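Local structure of putative exported protein (Bordetella parapertussis, 3OCJ) at residues E46-L56 and P86-R94; F59-N67 and R259-A267. The protein is of unknown function but carries a Rossmann-like methyltransferase domain that probably binds S-adenosylmethionine, and holds a palmitic acid molecule among its helices. All blocks are in the same frame, centred on the assembly; numbering follows the deposited sequence. Where two conformers were deposited one is given.

Interaction 1: E46-L56 and P86-R94. With PLM (palmitic acid), chain D.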
loop_
_atom_site.group_PDB
_atom_site.type_symbol
_atom_site.label_atom_id
_atom_site.label_comp_id
_atom_site.label_asym_id
_atom_site.label_seq_id
_atom_site.Cartn_x
_atom_site.Cartn_y
_atom_site.Cartn_z
ATOM N N GLU A 46 10.114 8.706 -23.661
ATOM C CA GLU A 46 11.254 8.143 -22.943
ATOM C C GLU A 46 10.847 7.617 -21.567
ATOM O O GLU A 46 11.319 6.569 -21.127
ATOM C CB GLU A 46 12.377 9.173 -22.800
ATOM C CG GLU A 46 12.997 9.621 -24.112
ATOM C CD GLU A 46 14.118 10.628 -23.908
ATOM O OE1 GLU A 46 14.290 11.113 -22.767
ATOM O OE2 GLU A 46 14.826 10.937 -24.891
ATOM N N LEU A 47 9.981 8.353 -20.880
ATOM C CA LEU A 47 9.494 7.908 -19.582
ATOM C C LEU A 47 8.702 6.607 -19.723
ATOM O O LEU A 47 8.876 5.675 -18.936
ATOM C CB LEU A 47 8.634 8.990 -18.921
ATOM C CG LEU A 47 9.313 10.322 -18.596
ATOM C CD1 LEU A 47 8.341 11.239 -17.878
ATOM C CD2 LEU A 47 10.567 10.103 -17.758
ATOM N N LEU A 48 7.838 6.546 -20.727
ATOM C CA LEU A 48 7.061 5.339 -20.990
ATOM C C LEU A 48 7.986 4.149 -21.264
ATOM O O LEU A 48 7.750 3.041 -20.771
ATOM C CB LEU A 48 6.086 5.565 -22.149
ATOM C CG LEU A 48 5.243 4.367 -22.600
ATOM C CD1 LEU A 48 4.428 3.799 -21.437
ATOM C CD2 LEU A 48 4.321 4.769 -23.735
ATOM N N HIS A 49 9.043 4.380 -22.033
ATOM C CA HIS A 49 10.012 3.330 -22.319
ATOM C C HIS A 49 10.701 2.849 -21.044
ATOM O O HIS A 49 10.941 1.652 -20.873
ATOM C CB HIS A 49 11.045 3.824 -23.336
ATOM C CG HIS A 49 11.972 2.753 -23.822
ATOM N ND1 HIS A 49 11.607 1.832 -24.780
ATOM C CD2 HIS A 49 13.251 2.462 -23.488
ATOM C CE1 HIS A 49 12.619 1.016 -25.011
ATOM N NE2 HIS A 49 13.629 1.377 -24.241
ATOM N N GLY A 50 11.020 3.783 -20.153
ATOM C CA GLY A 50 11.617 3.440 -18.874
ATOM C C GLY A 50 10.697 2.528 -18.078
ATOM O O GLY A 50 11.137 1.527 -17.507
ATOM N N LEU A 51 9.409 2.860 -18.044
ATOM C CA LEU A 51 8.436 1.990 -17.392
ATOM C C LEU A 51 8.429 0.600 -18.005
ATOM O O LEU A 51 8.454 -0.406 -17.293
ATOM C CB LEU A 51 7.025 2.561 -17.490
ATOM C CG LEU A 51 6.665 3.722 -16.577
ATOM C CD1 LEU A 51 5.224 4.135 -16.855
ATOM C CD2 LEU A 51 6.853 3.348 -15.108
ATOM N N ALA A 52 8.381 0.542 -19.331
ATOM C CA ALA A 52 8.248 -0.732 -20.023
ATOM C C ALA A 52 9.491 -1.612 -19.894
ATOM O O ALA A 52 9.409 -2.830 -20.063
ATOM C CB ALA A 52 7.906 -0.497 -21.492
ATOM N N GLU A 53 10.632 -0.995 -19.606
ATOM C CA GLU A 53 11.887 -1.724 -19.458
ATOM C C GLU A 53 12.077 -2.254 -18.043
ATOM O O GLU A 53 12.981 -3.053 -17.797
ATOM C CB GLU A 53 13.075 -0.844 -19.843
ATOM C CG GLU A 53 13.188 -0.600 -21.330
ATOM C CD GLU A 53 13.332 -1.890 -22.110
ATOM O OE1 GLU A 53 14.219 -2.698 -21.764
ATOM O OE2 GLU A 53 12.557 -2.098 -23.067
ATOM N N SER A 54 11.213 -1.820 -17.128
ATOM C CA SER A 54 11.312 -2.166 -15.718
ATOM C C SER A 54 10.345 -3.284 -15.355
ATOM O O SER A 54 9.199 -3.274 -15.793
ATOM C CB SER A 54 10.999 -0.926 -14.872
ATOM O OG SER A 54 10.684 -1.250 -13.528
ATOM N N GLU A 55 10.785 -4.235 -14.537
ATOM C CA GLU A 55 9.863 -5.275 -14.082
ATOM C C GLU A 55 8.670 -4.667 -13.333
ATOM O O GLU A 55 7.520 -5.015 -13.594
ATOM C CB GLU A 55 10.563 -6.299 -13.188
ATOM C CG GLU A 55 11.596 -7.149 -13.887
ATOM C CD GLU A 55 12.180 -8.209 -12.971
ATOM O OE1 GLU A 55 12.397 -7.912 -11.777
ATOM O OE2 GLU A 55 12.431 -9.335 -13.447
ATOM N N LEU A 56 8.939 -3.761 -12.393
ATOM C CA LEU A 56 7.863 -3.108 -11.658
ATOM C C LEU A 56 7.013 -2.242 -12.593
ATOM O O LEU A 56 5.783 -2.226 -12.506
ATOM C CB LEU A 56 8.430 -2.262 -10.513
ATOM C CG LEU A 56 7.391 -1.442 -9.753
ATOM C CD1 LEU A 56 6.231 -2.317 -9.294
ATOM C CD2 LEU A 56 8.040 -0.735 -8.568
ATOM N N PRO A 86 18.625 3.590 -14.708
ATOM C CA PRO A 86 18.651 4.956 -14.171
ATOM C C PRO A 86 17.253 5.539 -13.906
ATOM O O PRO A 86 16.984 6.011 -12.801
ATOM C CB PRO A 86 19.397 5.741 -15.259
ATOM C CG PRO A 86 20.307 4.719 -15.882
ATOM C CD PRO A 86 19.511 3.431 -15.877
ATOM N N LEU A 87 16.359 5.491 -14.886
ATOM C CA LEU A 87 15.026 6.066 -14.712
ATOM C C LEU A 87 14.217 5.266 -13.693
ATOM O O LEU A 87 13.505 5.822 -12.843
ATOM C CB LEU A 87 14.290 6.096 -16.048
ATOM C CG LEU A 87 13.119 7.063 -16.186
ATOM C CD1 LEU A 87 13.562 8.479 -15.845
ATOM C CD2 LEU A 87 12.554 6.998 -17.600
ATOM N N GLU A 88 14.322 3.949 -13.799
ATOM C CA GLU A 88 13.695 3.047 -12.844
ATOM C C GLU A 88 14.058 3.432 -11.415
ATOM O O GLU A 88 13.204 3.453 -10.532
ATOM C CB GLU A 88 14.162 1.621 -13.139
ATOM C CG GLU A 88 13.520 0.546 -12.300
ATOM C CD GLU A 88 13.961 -0.847 -12.718
ATOM O OE1 GLU A 88 15.108 -1.018 -13.183
ATOM O OE2 GLU A 88 13.152 -1.789 -12.591
ATOM N N ARG A 89 15.326 3.752 -11.187
ATOM C CA ARG A 89 15.770 4.126 -9.840
ATOM C C ARG A 89 15.144 5.455 -9.375
ATOM O O ARG A 89 14.787 5.605 -8.206
ATOM C CB ARG A 89 17.300 4.153 -9.735
ATOM C CG ARG A 89 17.789 4.413 -8.297
ATOM C CD ARG A 89 19.323 4.351 -8.188
ATOM N NE ARG A 89 19.873 3.030 -8.487
ATOM C CZ ARG A 89 19.909 2.020 -7.622
ATOM N NH1 ARG A 89 19.388 2.177 -6.407
ATOM N NH2 ARG A 89 20.429 0.849 -7.975
ATOM N N VAL A 90 14.983 6.406 -10.292
ATOM C CA VAL A 90 14.282 7.647 -9.969
ATOM C C VAL A 90 12.852 7.351 -9.524
ATOM O O VAL A 90 12.360 7.913 -8.538
ATOM C CB VAL A 90 14.270 8.628 -11.151
ATOM C CG1 VAL A 90 13.419 9.848 -10.813
ATOM C CG2 VAL A 90 15.692 9.055 -11.492
ATOM N N PHE A 91 12.178 6.455 -10.235
ATOM C CA PHE A 91 10.825 6.058 -9.845
ATOM C C PHE A 91 10.793 5.423 -8.450
ATOM O O PHE A 91 9.909 5.718 -7.636
ATOM C CB PHE A 91 10.219 5.090 -10.866
ATOM C CG PHE A 91 10.084 5.662 -12.259
ATOM C CD1 PHE A 91 9.904 7.021 -12.454
ATOM C CD2 PHE A 91 10.098 4.824 -13.369
ATOM C CE1 PHE A 91 9.764 7.542 -13.733
ATOM C CE2 PHE A 91 9.961 5.334 -14.650
ATOM C CZ PHE A 91 9.792 6.695 -14.832
ATOM N N TYR A 92 11.757 4.551 -8.168
ATOM C CA TYR A 92 11.848 3.881 -6.870
ATOM C C TYR A 92 12.226 4.819 -5.724
ATOM O O TYR A 92 11.921 4.534 -4.571
ATOM C CB TYR A 92 12.917 2.787 -6.898
ATOM C CG TYR A 92 12.479 1.385 -7.275
ATOM C CD1 TYR A 92 12.188 1.051 -8.591
ATOM C CD2 TYR A 92 12.443 0.373 -6.319
ATOM C CE1 TYR A 92 11.827 -0.244 -8.933
ATOM C CE2 TYR A 92 12.081 -0.917 -6.653
ATOM C CZ TYR A 92 11.778 -1.219 -7.961
ATOM O OH TYR A 92 11.425 -2.514 -8.302
ATOM N N GLU A 93 12.938 5.907 -6.025
ATOM C CA GLU A 93 13.578 6.690 -4.965
ATOM C C GLU A 93 13.137 8.136 -4.834
ATOM O O GLU A 93 13.409 8.771 -3.806
ATOM C CB GLU A 93 15.107 6.623 -5.102
ATOM C CG GLU A 93 15.646 5.231 -4.847
ATOM C CD GLU A 93 17.146 5.118 -5.008
ATOM O OE1 GLU A 93 17.828 6.154 -5.217
ATOM O OE2 GLU A 93 17.639 3.975 -4.888
ATOM N N ARG A 94 12.474 8.676 -5.842
ATOM C CA ARG A 94 12.169 10.105 -5.827
ATOM C C ARG A 94 10.685 10.473 -5.879
ATOM O O ARG A 94 10.310 11.578 -5.491
ATOM C CB ARG A 94 12.941 10.827 -6.925
ATOM C CG ARG A 94 14.444 10.687 -6.764
ATOM C CD ARG A 94 15.195 11.364 -7.888
ATOM N NE ARG A 94 14.971 12.805 -7.914
ATOM C CZ ARG A 94 15.415 13.605 -8.877
ATOM N NH1 ARG A 94 16.103 13.102 -9.894
ATOM N NH2 ARG A 94 15.168 14.907 -8.827
HETATM C C1 PLM D . -0.599 0.043 -2.622
HETATM O O1 PLM D . -0.047 -0.048 -1.506
HETATM O O2 PLM D . -1.138 -0.978 -3.100
HETATM C C2 PLM D . -0.627 1.341 -3.410
HETATM C C3 PLM D . 0.286 2.425 -2.835
HETATM C C4 PLM D . 0.380 3.556 -3.861
HETATM C C5 PLM D . 1.069 4.807 -3.332
HETATM C C6 PLM D . 2.546 4.574 -3.031
HETATM C C7 PLM D . 3.238 3.701 -4.070
HETATM C C8 PLM D . 3.344 4.351 -5.445
HETATM C C9 PLM D . 4.092 3.386 -6.359
HETATM C CA PLM D . 4.664 4.059 -7.598
HETATM C CB PLM D . 5.833 3.234 -8.124
HETATM C CC PLM D . 6.168 3.567 -9.568
HETATM C CD PLM D . 7.308 2.688 -10.063
HETATM C CE PLM D . 7.516 2.911 -11.558
HETATM C CF PLM D . 8.287 1.765 -12.194
HETATM C CG PLM D . 9.674 1.592 -11.596
HETATM O O HOH W 1 14.760 -1.282 -16.089
HETATM O O HOH W 2 13.631 -4.200 -13.822
HETATM O O HOH W 3 11.690 -3.274 -10.948
#
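Leu87 CD2 lies 3.7 Å from Leu47 CD2, the two side chains crossing at about a right angle; with Phe91, Leu87 forms the apolar face of helix 86-94. The same methyl rests on Gly50, whose CA is 3.9 Å from Leu87 CD2; glycine suits this place because Leu87 CD2 occupies the position a beta carbon would take. One turn after Leu47 and Leu87, Leu51 CD2 meets Phe91 CE2 at 3.7 Å; from the start of the following helix Leu56 CD2 lies against Tyr92 CZ.

The polar part centres on the carboxylate of Glu88. Its extended chain, with CG anti to the backbone N (chi1 -176°), carries OE2 to Ser54, whose OG donates a 2.7 Å hydrogen bond from above the carboxylate plane. Two waters also donate to OE2, linking it to the backbone N atoms of Glu55 and Leu56 and to Tyr92 OH. Ser54 OG also N-caps the next helix at Gly57 N.

The palmitic acid tail enters between these groups: PLM CE lies 3.5 Å from Phe91 CB, and PLM CG 3.6 Å from Ser54 OG.

The helical segments 46-53 and 86-94 cross nearly perpendicularly (-85°), with helix 247-261 packing on Leu47 and Leu51, and helix 68-76 on Leu56 and Tyr92.

Interaction 2: F59-N67 and R259-A267. With PLM (palmitic acid), chain D.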
loop_
_atom_site.group_PDB
_atom_site.type_symbol
_atom_site.label_atom_id
_atom_site.label_comp_id
_atom_site.label_asym_id
_atom_site.label_seq_id
_atom_site.Cartn_x
_atom_site.Cartn_y
_atom_site.Cartn_z
ATOM N N PHE A 59 4.652 -4.351 -14.549
ATOM C CA PHE A 59 3.571 -4.814 -13.688
ATOM C C PHE A 59 2.524 -3.708 -13.503
ATOM O O PHE A 59 1.316 -3.956 -13.567
ATOM C CB PHE A 59 4.106 -5.272 -12.322
ATOM C CG PHE A 59 3.065 -5.944 -11.465
ATOM C CD1 PHE A 59 2.932 -7.324 -11.478
ATOM C CD2 PHE A 59 2.206 -5.200 -10.680
ATOM C CE1 PHE A 59 1.952 -7.951 -10.715
ATOM C CE2 PHE A 59 1.223 -5.824 -9.905
ATOM C CZ PHE A 59 1.106 -7.208 -9.929
ATOM N N LEU A 60 2.985 -2.486 -13.280
ATOM C CA LEU A 60 2.076 -1.360 -13.105
ATOM C C LEU A 60 1.328 -1.004 -14.387
ATOM O O LEU A 60 0.144 -0.704 -14.338
ATOM C CB LEU A 60 2.831 -0.143 -12.580
ATOM C CG LEU A 60 3.276 -0.317 -11.123
ATOM C CD1 LEU A 60 4.306 0.737 -10.741
ATOM C CD2 LEU A 60 2.069 -0.290 -10.191
ATOM N N LEU A 61 2.002 -1.059 -15.533
ATOM C CA LEU A 61 1.320 -0.765 -16.790
ATOM C C LEU A 61 0.193 -1.765 -17.015
ATOM O O LEU A 61 -0.889 -1.397 -17.469
ATOM C CB LEU A 61 2.299 -0.830 -17.968
ATOM C CG LEU A 61 3.201 0.401 -18.102
ATOM C CD1 LEU A 61 4.403 0.075 -18.975
ATOM C CD2 LEU A 61 2.411 1.575 -18.675
ATOM N N LEU A 62 0.466 -3.028 -16.691
ATOM C CA LEU A 62 -0.496 -4.116 -16.916
ATOM C C LEU A 62 -1.642 -4.081 -15.923
ATOM O O LEU A 62 -2.813 -4.188 -16.306
ATOM C CB LEU A 62 0.189 -5.477 -16.794
ATOM C CG LEU A 62 0.948 -5.984 -18.006
ATOM C CD1 LEU A 62 1.813 -7.168 -17.622
ATOM C CD2 LEU A 62 -0.044 -6.374 -19.096
ATOM N N TYR A 63 -1.309 -3.958 -14.639
ATOM C CA TYR A 63 -2.285 -4.221 -13.580
ATOM C C TYR A 63 -2.708 -2.989 -12.791
ATOM O O TYR A 63 -3.676 -3.037 -12.028
ATOM C CB TYR A 63 -1.774 -5.328 -12.642
ATOM C CG TYR A 63 -1.326 -6.551 -13.424
ATOM C CD1 TYR A 63 -2.226 -7.262 -14.216
ATOM C CD2 TYR A 63 -0.000 -6.972 -13.399
ATOM C CE1 TYR A 63 -1.808 -8.359 -14.960
ATOM C CE2 TYR A 63 0.420 -8.077 -14.132
ATOM C CZ TYR A 63 -0.481 -8.760 -14.905
ATOM O OH TYR A 63 -0.052 -9.857 -15.637
ATOM N N ARG A 64 -1.950 -1.899 -12.926
ATOM C CA ARG A 64 -2.360 -0.591 -12.406
ATOM C C ARG A 64 -2.568 -0.577 -10.888
ATOM O O ARG A 64 -3.372 0.178 -10.350
ATOM C CB ARG A 64 -3.582 -0.069 -13.169
ATOM C CG ARG A 64 -3.301 0.045 -14.668
ATOM C CD ARG A 64 -4.428 0.710 -15.443
ATOM N NE ARG A 64 -5.687 -0.003 -15.308
ATOM C CZ ARG A 64 -6.749 0.476 -14.665
ATOM N NH1 ARG A 64 -7.856 -0.244 -14.593
ATOM N NH2 ARG A 64 -6.706 1.674 -14.101
ATOM N N GLY A 65 -1.801 -1.417 -10.212
ATOM C CA GLY A 65 -1.767 -1.440 -8.760
ATOM C C GLY A 65 -0.625 -2.329 -8.303
ATOM O O GLY A 65 0.105 -2.895 -9.124
ATOM N N LEU A 66 -0.461 -2.450 -6.992
ATOM C CA LEU A 66 0.598 -3.266 -6.428
ATOM C C LEU A 66 0.048 -4.572 -5.890
ATOM O O LEU A 66 -1.044 -4.604 -5.314
ATOM C CB LEU A 66 1.308 -2.522 -5.297
ATOM C CG LEU A 66 2.049 -1.246 -5.683
ATOM C CD1 LEU A 66 2.627 -0.572 -4.442
ATOM C CD2 LEU A 66 3.142 -1.520 -6.706
ATOM N N ASN A 67 0.806 -5.645 -6.067
ATOM C CA ASN A 67 0.493 -6.899 -5.399
ATOM C C ASN A 67 1.449 -7.101 -4.231
ATOM O O ASN A 67 2.238 -6.204 -3.886
ATOM C CB ASN A 67 0.583 -8.081 -6.363
ATOM C CG ASN A 67 1.983 -8.298 -6.888
ATOM O OD1 ASN A 67 2.851 -7.441 -6.738
ATOM N ND2 ASN A 67 2.204 -9.434 -7.528
ATOM N N ARG A 259 -1.014 9.969 -16.778
ATOM C CA ARG A 259 -0.994 9.702 -18.209
ATOM C C ARG A 259 -0.507 8.305 -18.579
ATOM O O ARG A 259 -1.013 7.702 -19.524
ATOM C CB ARG A 259 -0.160 10.754 -18.942
ATOM C CG ARG A 259 -0.282 10.660 -20.448
ATOM C CD ARG A 259 0.300 11.876 -21.134
ATOM N NE ARG A 259 -0.388 13.096 -20.727
ATOM C CZ ARG A 259 -0.224 14.272 -21.323
ATOM N NH1 ARG A 259 0.601 14.381 -22.355
ATOM N NH2 ARG A 259 -0.888 15.333 -20.891
ATOM N N LEU A 260 0.474 7.787 -17.851
ATOM C CA LEU A 260 1.080 6.528 -18.278
ATOM C C LEU A 260 0.463 5.289 -17.626
ATOM O O LEU A 260 -0.116 4.442 -18.316
ATOM C CB LEU A 260 2.599 6.560 -18.103
ATOM C CG LEU A 260 3.295 7.771 -18.736
ATOM C CD1 LEU A 260 4.809 7.651 -18.606
ATOM C CD2 LEU A 260 2.891 7.930 -20.204
ATOM N N ILE A 261 0.563 5.189 -16.305
ATOM C CA ILE A 261 0.074 4.007 -15.594
ATOM C C ILE A 261 -1.435 4.024 -15.379
ATOM O O ILE A 261 -2.120 3.026 -15.603
ATOM C CB ILE A 261 0.752 3.888 -14.217
ATOM C CG1 ILE A 261 2.256 3.652 -14.389
ATOM C CG2 ILE A 261 0.073 2.813 -13.370
ATOM C CD1 ILE A 261 3.047 3.812 -13.094
ATOM N N GLN A 262 -1.942 5.164 -14.923
ATOM C CA GLN A 262 -3.346 5.326 -14.538
ATOM C C GLN A 262 -3.706 4.392 -13.387
ATOM O O GLN A 262 -4.538 3.504 -13.522
ATOM C CB GLN A 262 -4.277 5.158 -15.736
ATOM C CG GLN A 262 -3.856 6.058 -16.895
ATOM C CD GLN A 262 -4.995 6.414 -17.825
ATOM O OE1 GLN A 262 -5.726 5.544 -18.293
ATOM N NE2 GLN A 262 -5.146 7.702 -18.102
ATOM N N PRO A 263 -3.087 4.612 -12.228
ATOM C CA PRO A 263 -3.240 3.653 -11.124
ATOM C C PRO A 263 -4.657 3.602 -10.552
ATOM O O PRO A 263 -5.398 4.588 -10.578
ATOM C CB PRO A 263 -2.295 4.178 -10.038
ATOM C CG PRO A 263 -1.559 5.339 -10.633
ATOM C CD PRO A 263 -2.245 5.770 -11.887
ATOM N N ARG A 264 -4.984 2.451 -9.977
ATOM C CA ARG A 264 -6.290 2.196 -9.384
ATOM C C ARG A 264 -6.388 2.636 -7.925
ATOM O O ARG A 264 -7.467 2.538 -7.336
ATOM C CB ARG A 264 -6.575 0.690 -9.382
ATOM C CG ARG A 264 -6.495 -0.027 -10.700
ATOM C CD ARG A 264 -6.353 -1.532 -10.435
ATOM N NE ARG A 264 -6.407 -2.289 -11.673
ATOM C CZ ARG A 264 -7.541 -2.650 -12.267
ATOM N NH1 ARG A 264 -8.705 -2.328 -11.716
ATOM N NH2 ARG A 264 -7.511 -3.325 -13.407
ATOM N N TRP A 265 -5.276 3.084 -7.331
ATOM C CA TRP A 265 -5.242 3.436 -5.906
ATOM C C TRP A 265 -5.676 4.868 -5.632
ATOM O O TRP A 265 -5.121 5.530 -4.748
ATOM C CB TRP A 265 -3.843 3.193 -5.330
ATOM C CG TRP A 265 -2.704 3.933 -6.009
ATOM C CD1 TRP A 265 -2.503 5.284 -6.036
ATOM C CD2 TRP A 265 -1.602 3.349 -6.715
ATOM N NE1 TRP A 265 -1.338 5.582 -6.723
ATOM C CE2 TRP A 265 -0.762 4.408 -7.138
ATOM C CE3 TRP A 265 -1.225 2.032 -7.004
ATOM C CZ2 TRP A 265 0.410 4.188 -7.870
ATOM C CZ3 TRP A 265 -0.054 1.814 -7.732
ATOM C CH2 TRP A 265 0.749 2.892 -8.151
ATOM N N ASN A 266 -6.675 5.337 -6.367
ATOM C CA ASN A 266 -7.040 6.749 -6.324
ATOM C C ASN A 266 -8.301 7.084 -5.523
ATOM O O ASN A 266 -8.967 8.088 -5.802
ATOM C CB ASN A 266 -7.147 7.304 -7.746
ATOM C CG ASN A 266 -8.283 6.683 -8.531
ATOM O OD1 ASN A 266 -8.824 5.633 -8.166
ATOM N ND2 ASN A 266 -8.658 7.337 -9.630
ATOM N N ALA A 267 -8.622 6.245 -4.543
ATOM C CA ALA A 267 -9.687 6.577 -3.607
ATOM C C ALA A 267 -9.039 7.348 -2.469
ATOM O O ALA A 267 -8.598 6.759 -1.486
ATOM C CB ALA A 267 -10.381 5.329 -3.093
HETATM C C1 PLM D . -0.599 0.043 -2.622
HETATM O O1 PLM D . -0.047 -0.048 -1.506
HETATM O O2 PLM D . -1.138 -0.978 -3.100
HETATM C C2 PLM D . -0.627 1.341 -3.410
HETATM C C3 PLM D . 0.286 2.425 -2.835
HETATM C C4 PLM D . 0.380 3.556 -3.861
HETATM C C5 PLM D . 1.069 4.807 -3.332
HETATM C C6 PLM D . 2.546 4.574 -3.031
HETATM C C7 PLM D . 3.238 3.701 -4.070
HETATM C C8 PLM D . 3.344 4.351 -5.445
HETATM C C9 PLM D . 4.092 3.386 -6.359
HETATM C CA PLM D . 4.664 4.059 -7.598
HETATM C CB PLM D . 5.833 3.234 -8.124
HETATM C CC PLM D . 6.168 3.567 -9.568
HETATM C CD PLM D . 7.308 2.688 -10.063
HETATM C CE PLM D . 7.516 2.911 -11.558
HETATM C CF PLM D . 8.287 1.765 -12.194
HETATM C CG PLM D . 9.674 1.592 -11.596
HETATM O O HOH W 4 -1.614 1.288 -17.816
HETATM O O HOH W 5 -5.200 -2.983 -15.460
#
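Arg64 O accepts a hydrogen bond from the backbone N of Arg264 at 2.8 Å, nearly straight (161° at the hydrogen), and the CA of Pro263 makes a C-H...O contact with the same oxygen. The side chains of the two arginines extend this link. Arg264 NE donates to Tyr63 O at 2.9 Å, while the Arg64 chain bends at chi3 (-59°), bringing NH2 round to Gln262 O, also at 2.9 Å and nearly along the C=O axis. Long, multiply donating arginine chains suit such carbonyl-rich places. Their guanidinium planes lie 38° apart, with Arg64 NH1 3.3 Å from Arg264 NH2 and over the face of that group. These are like charges, probably eased by the surrounding carbonyls and by a water that accepts from Arg64 NE and Arg264 NH2 and donates to Leu62 O.

Two helix C-termini meet here, and each helix is followed by a residue of positive phi, Arg64 after helix 55-63 and Gln262 after helix 247-261. A second water joins Leu61 O to Ile261 O across the junction.

Beneath lies an apolar layer. Ile261 CD1 packs on Leu60 CB. Leu60 CD2 comes to the edge of the Trp265 indole, 3.9 Å from CZ3. The broad indole separates Pro263 CB, over one face, from the palmitic acid on the other, where PLM C4 is 3.5 Å from Trp265 CD2. Leu60 CD1 touches the chain farther along, 3.6 Å from PLM CC, and Leu66 CB lies 3.6 Å from the carboxylate atom PLM O2.

Overall arrangement
The segments alternate along the chain: 46-56, 59-67, 86-94 and then 259-267, so the two contacts interlock. Their centres are 14 Å apart, on the same side of the chain's centre, and both use helix 55-63. Leu51 joins them directly, its CD1 packing 3.8 Å from Leu260 CB. Both also line the path of one palmitic acid: its methyl end lies at interaction 1, and its carboxyl end at interaction 2, where Tyr199 hydrogen-bonds it. Helices from before the methyltransferase sheet, together with helix 247-261, which follows strand 221-226, therefore build a shared pocket, lined by side chains of both contacts, that holds the palmitic acid; whether palmitic acid is a natural ligand is not established.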